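Local coordinates for quinoline 2-oxidoreductase large subunit (Pseudomonas putida, PDB 1T3Q), which carries the molybdenum–pterin cytosine dinucleotide cofactor of a xanthine dehydrogenase-family molybdenum hydroxylase that oxidises quinoline at carbon 2, at residues V108-F111 / V112-V116. Sequence-based numbering, arbitrary orientation.
With SO4 (sulfate ion), chain M.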
ATOM      1  N   VAL B 108      19.760  29.060 -18.667  1.00 27.07           N
ATOM      2  CA  VAL B 108      18.805  29.881 -19.402  1.00 26.12           C
ATOM      3  C   VAL B 108      17.383  29.373 -19.171  1.00 24.35           C
ATOM      4  O   VAL B 108      17.170  28.171 -19.021  1.00 24.18           O
ATOM      5  CB  VAL B 108      19.107  29.851 -20.923  1.00 26.60           C
ATOM      6  CG1 VAL B 108      19.028  28.428 -21.441  1.00 29.96           C
ATOM      7  CG2 VAL B 108      18.138  30.745 -21.674  1.00 27.24           C
ATOM      8  N   THR B 109      16.423  30.290 -19.113  1.00 23.02           N
ATOM      9  CA  THR B 109      15.023  29.908 -18.938  1.00 23.90           C
ATOM     10  C   THR B 109      14.321  30.281 -20.235  1.00 21.77           C
ATOM     11  O   THR B 109      14.664  31.284 -20.861  1.00 23.31           O
ATOM     12  CB  THR B 109      14.360  30.635 -17.737  1.00 25.14           C
ATOM     13  OG1 THR B 109      14.358  32.053 -17.949  1.00 27.18           O
ATOM     14  CG2 THR B 109      15.121  30.325 -16.458  1.00 28.14           C
ATOM     15  N   ARG B 110      13.338  29.483 -20.644  1.00 20.44           N
ATOM     16  CA  ARG B 110      12.663  29.747 -21.904  1.00 18.57           C
ATOM     17  C   ARG B 110      11.170  30.055 -21.852  1.00 18.53           C
ATOM     18  O   ARG B 110      10.498  30.052 -22.878  1.00 17.41           O
ATOM     19  CB  ARG B 110      12.940  28.596 -22.861  1.00 20.47           C
ATOM     20  CG  ARG B 110      14.439  28.323 -23.029  1.00 22.63           C
ATOM     21  CD  ARG B 110      14.699  27.376 -24.178  1.00 23.05           C
ATOM     22  NE  ARG B 110      16.121  27.156 -24.425  1.00 22.77           N
ATOM     23  CZ  ARG B 110      16.858  26.219 -23.836  1.00 23.89           C
ATOM     24  NH1 ARG B 110      18.144  26.101 -24.141  1.00 21.72           N
ATOM     25  NH2 ARG B 110      16.313  25.393 -22.952  1.00 21.44           N
ATOM     26  N   PHE B 111      10.657  30.318 -20.657  1.00 17.72           N
ATOM     27  CA  PHE B 111       9.261  30.705 -20.496  1.00 17.46           C
ATOM     28  C   PHE B 111       8.948  31.002 -19.038  1.00 17.22           C
ATOM     29  O   PHE B 111       9.528  30.405 -18.133  1.00 19.92           O
ATOM     30  CB  PHE B 111       8.304  29.645 -21.085  1.00 16.12           C
ATOM     31  CG  PHE B 111       8.191  28.376 -20.282  1.00 17.11           C
ATOM     32  CD1 PHE B 111       7.269  28.276 -19.239  1.00 18.78           C
ATOM     33  CD2 PHE B 111       8.966  27.267 -20.593  1.00 16.30           C
ATOM     34  CE1 PHE B 111       7.123  27.092 -18.523  1.00 17.52           C
ATOM     35  CE2 PHE B 111       8.829  26.070 -19.879  1.00 19.75           C
ATOM     36  CZ  PHE B 111       7.906  25.982 -18.844  1.00 18.56           C
ATOM     37  N   VAL B 112       8.068  31.972 -18.817  1.00 18.08           N
ATOM     38  CA  VAL B 112       7.674  32.335 -17.468  1.00 19.78           C
ATOM     39  C   VAL B 112       7.009  31.114 -16.864  1.00 19.16           C
ATOM     40  O   VAL B 112       6.052  30.580 -17.429  1.00 19.64           O
ATOM     41  CB  VAL B 112       6.675  33.507 -17.472  1.00 19.78           C
ATOM     42  CG1 VAL B 112       6.179  33.777 -16.056  1.00 21.32           C
ATOM     43  CG2 VAL B 112       7.344  34.749 -18.039  1.00 21.87           C
ATOM     44  N   GLY B 113       7.529  30.664 -15.728  1.00 18.92           N
ATOM     45  CA  GLY B 113       6.973  29.498 -15.070  1.00 18.55           C
ATOM     46  C   GLY B 113       7.883  28.287 -15.102  1.00 19.52           C
ATOM     47  O   GLY B 113       7.643  27.319 -14.378  1.00 19.58           O
ATOM     48  N   GLU B 114       8.925  28.316 -15.935  1.00 18.17           N
ATOM     49  CA  GLU B 114       9.838  27.178 -15.998  1.00 18.39           C
ATOM     50  C   GLU B 114      10.526  27.059 -14.646  1.00 17.85           C
ATOM     51  O   GLU B 114      10.849  28.062 -14.024  1.00 19.85           O
ATOM     52  CB  GLU B 114      10.884  27.373 -17.102  1.00 19.55           C
ATOM     53  CG  GLU B 114      11.707  26.130 -17.390  1.00 18.68           C
ATOM     54  CD  GLU B 114      12.566  26.272 -18.639  1.00 19.93           C
ATOM     55  OE1 GLU B 114      12.868  25.233 -19.271  1.00 22.68           O
ATOM     56  OE2 GLU B 114      12.939  27.417 -18.987  1.00 20.44           O
ATOM     57  N   ILE B 115      10.749  25.835 -14.186  1.00 18.92           N
ATOM     58  CA  ILE B 115      11.384  25.626 -12.894  1.00 20.06           C
ATOM     59  C   ILE B 115      12.881  25.930 -12.963  1.00 21.03           C
ATOM     60  O   ILE B 115      13.564  25.489 -13.881  1.00 20.13           O
ATOM     61  CB  ILE B 115      11.184  24.174 -12.418  1.00 20.54           C
ATOM     62  CG1 ILE B 115       9.698  23.800 -12.492  1.00 21.32           C
ATOM     63  CG2 ILE B 115      11.687  24.023 -10.993  1.00 19.48           C
ATOM     64  CD1 ILE B 115       9.427  22.326 -12.245  1.00 22.48           C
ATOM     65  N   VAL B 116      13.385  26.689 -11.995  1.00 21.29           N
ATOM     66  CA  VAL B 116      14.806  27.025 -11.963  1.00 22.63           C
ATOM     67  C   VAL B 116      15.465  26.428 -10.725  1.00 22.56           C
ATOM     68  O   VAL B 116      16.689  26.317 -10.645  1.00 23.12           O
ATOM     69  CB  VAL B 116      15.031  28.555 -11.982  1.00 24.01           C
ATOM     70  CG1 VAL B 116      14.366  29.156 -13.209  1.00 23.10           C
ATOM     71  CG2 VAL B 116      14.491  29.188 -10.714  1.00 24.79           C
TER
HETATM   72  S   SO4 M3105      19.650  23.406 -22.081  1.00 70.01           S
HETATM   73  O1  SO4 M3105      20.176  24.274 -23.153  1.00 69.02           O
HETATM   74  O2  SO4 M3105      20.080  23.925 -20.769  1.00 70.03           O
HETATM   75  O3  SO4 M3105      18.174  23.381 -22.146  1.00 69.13           O
HETATM   76  O4  SO4 M3105      20.173  22.039 -22.253  1.00 70.50           O
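Glu114 reaches back across the type II turn Phe111–Glu114 to bond the backbone of Arg110, just after strand 108-109, a worked example of a side chain tying the residue before a turn to the residue that ends it. Its CB lies over one face of the Phe111 ring, 3.8 Å from the centroid, a CH-pi contact displaced toward the rim. Because CG is anti to the backbone N (chi1 -170°) and the chain stays extended, CG continues past Phe111 CE2. The carboxylate plane lies 25° from that of the ring. OE2 takes the N-H of Arg110 in a short, nearly straight bond (N to OE2 2.7 Å, 167°), while OE1 is hydrogen-bonded to Tyr326 OH, which also bonds Arg110 NH2. The turn closes with Glu114 N to Phe111 O, 3.1 Å. Beyond the carboxylate, Thr109 CG2 meets Val116 CG1 at 3.5 Å, joining the edge strand 108-109 to the start of strand 115-121 within the hammerhead domain. Arg110 also holds a sulfate, probably from the crystallisation liquor, and its NH1 forms a salt bridge with Asp159. Buried, with a hydrogen bond to each oxygen, the Glu114 carboxylate is probably stabilised as an anion, perhaps helped electrostatically by the nearby guanidinium.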